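Local atomic coordinates of hypothetical protein (Thermococcus kodakarensis, PDB entry 2PBZ), a protein that binds ATP and probably acts as a carbon-nitrogen ligase, an ATP-grasp-type PurP enzyme of IMP biosynthesis. Residues A[276-279]-A[280-283]. Sequence-based numbering, arbitrary orientation.
Sequences DHWY and SELY
With chi1 of W278 at 54°, CG lies between its backbone N and carbonyl carbon, and the indole folds back beside the short, weakly bonded helix 280-283, where it reaches both E281 and L282. L282 has CG beside its own N, opposite the carbonyl carbon (chi1 -58°); from there CD2 approaches the far end of the six-membered ring, 4.0 Å from W278 CZ3, at an oblique angle. The other branch turns to Y279, with L282 CD1 lying 4.3 Å from Y279 CB. The extended E281 chain crosses the indole at about a right angle, and its carboxylate is inclined 52° to the ring plane. The carboxylate itself comes nearest at the base of the indole, E281 OE1 lying 3.9 Å from W278 CB, a van der Waals contact; the charge is met by a salt bridge from OE1 to R287. One face of the indole is taken by its own neighbour, Y279 CD1 sitting 3.5 Å above the ring centre. Beneath these side chains the backbone turns tightly: L282 N donates to Y279 O over 2.6 Å, arriving from above the carbonyl plane. One residue further on, Y283 N repeats the i to i+3 step to S280 O. Outside the turn, S280 and Y283 rest on strand 183-194, where Y283 OH bonds to L186 N, while L18 of a second subunit packs on W278 and E281. The contact thus joins the loop after strand 261-266 to helix 280-283 at a subunit interface; the side chain of Y279 is about 11 Å from that of Y172, which binds ATP. The two backbone bonds hold the turn, the methyls of L282 divide between W278 and Y279, and the E281 carboxylate lies against W278 CB without a hydrogen bond to it, its charge answered by R287.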
loop_
_atom_site.group_PDB
_atom_site.type_symbol
_atom_site.label_atom_id
_atom_site.label_comp_id
_atom_site.label_asym_id
_atom_site.label_seq_id
_atom_site.Cartn_x
_atom_site.Cartn_y
_atom_site.Cartn_z
ATOM N N ASP A 276 5.628 4.060 0.520
ATOM C CA ASP A 276 5.078 5.339 0.080
ATOM C C ASP A 276 4.085 5.980 1.071
ATOM O O ASP A 276 2.870 5.760 0.993
ATOM C CB ASP A 276 4.439 5.141 -1.308
ATOM C CG ASP A 276 3.840 6.416 -1.887
ATOM O OD1 ASP A 276 4.471 7.481 -1.794
ATOM O OD2 ASP A 276 2.734 6.338 -2.459
ATOM N N HIS A 277 4.618 6.780 1.995
ATOM C CA HIS A 277 3.806 7.463 3.001
ATOM C C HIS A 277 3.510 8.886 2.551
ATOM O O HIS A 277 4.289 9.463 1.795
ATOM C CB HIS A 277 4.550 7.564 4.341
ATOM C CG HIS A 277 5.129 6.271 4.823
ATOM N ND1 HIS A 277 4.355 5.187 5.183
ATOM C CD2 HIS A 277 6.416 5.888 4.999
ATOM C CE1 HIS A 277 5.139 4.194 5.557
ATOM N NE2 HIS A 277 6.395 4.593 5.455
ATOM N N TRP A 278 2.375 9.442 2.986
ATOM C CA TRP A 278 2.071 10.839 2.685
ATOM C C TRP A 278 2.318 11.517 4.045
ATOM O O TRP A 278 3.461 11.499 4.504
ATOM C CB TRP A 278 0.638 11.038 2.134
ATOM C CG TRP A 278 -0.496 10.502 2.949
ATOM C CD1 TRP A 278 -0.846 9.197 3.105
ATOM C CD2 TRP A 278 -1.441 11.266 3.715
ATOM N NE1 TRP A 278 -1.950 9.094 3.916
ATOM C CE2 TRP A 278 -2.337 10.348 4.308
ATOM C CE3 TRP A 278 -1.614 12.636 3.963
ATOM C CZ2 TRP A 278 -3.396 10.756 5.135
ATOM C CZ3 TRP A 278 -2.670 13.043 4.788
ATOM C CH2 TRP A 278 -3.545 12.103 5.362
ATOM N N TYR A 279 1.325 12.081 4.721
ATOM C CA TYR A 279 1.613 12.691 6.038
ATOM C C TYR A 279 2.558 13.896 5.973
ATOM O O TYR A 279 2.214 14.971 6.441
ATOM C CB TYR A 279 2.209 11.657 7.002
ATOM C CG TYR A 279 1.198 10.713 7.592
ATOM C CD1 TYR A 279 -0.052 10.536 7.003
ATOM C CD2 TYR A 279 1.508 9.950 8.708
ATOM C CE1 TYR A 279 -0.964 9.618 7.509
ATOM C CE2 TYR A 279 0.602 9.030 9.218
ATOM C CZ TYR A 279 -0.630 8.864 8.617
ATOM O OH TYR A 279 -1.510 7.931 9.099
ATOM N N SER A 280 3.756 13.717 5.422
ATOM C CA SER A 280 4.685 14.819 5.289
ATOM C C SER A 280 3.978 15.999 4.611
ATOM O O SER A 280 4.366 17.165 4.771
ATOM C CB SER A 280 5.877 14.374 4.466
ATOM O OG SER A 280 5.455 13.497 3.444
ATOM N N GLU A 281 2.939 15.683 3.843
ATOM C CA GLU A 281 2.144 16.690 3.141
ATOM C C GLU A 281 1.407 17.576 4.147
ATOM O O GLU A 281 0.866 18.619 3.795
ATOM C CB GLU A 281 1.141 16.000 2.211
ATOM C CG GLU A 281 1.813 15.236 1.095
ATOM C CD GLU A 281 0.860 14.406 0.250
ATOM O OE1 GLU A 281 1.357 13.654 -0.603
ATOM O OE2 GLU A 281 -0.374 14.500 0.424
ATOM N N LEU A 282 1.384 17.150 5.401
ATOM C CA LEU A 282 0.733 17.913 6.448
ATOM C C LEU A 282 1.659 19.046 6.890
ATOM O O LEU A 282 1.199 20.104 7.325
ATOM C CB LEU A 282 0.406 16.995 7.630
ATOM C CG LEU A 282 -0.486 15.792 7.302
ATOM C CD1 LEU A 282 -0.449 14.783 8.433
ATOM C CD2 LEU A 282 -1.889 16.265 7.027
ATOM N N TYR A 283 2.967 18.833 6.768
ATOM C CA TYR A 283 3.929 19.853 7.156
ATOM C C TYR A 283 4.424 20.566 5.924
ATOM O O TYR A 283 4.873 21.713 5.998
ATOM C CB TYR A 283 5.110 19.230 7.881
ATOM C CG TYR A 283 4.698 18.334 9.008
ATOM C CD1 TYR A 283 4.410 16.996 8.777
ATOM C CD2 TYR A 283 4.550 18.828 10.302
ATOM C CE1 TYR A 283 3.985 16.164 9.808
ATOM C CE2 TYR A 283 4.120 18.011 11.335
ATOM C CZ TYR A 283 3.838 16.676 11.081
ATOM O OH TYR A 283 3.409 15.851 12.084
#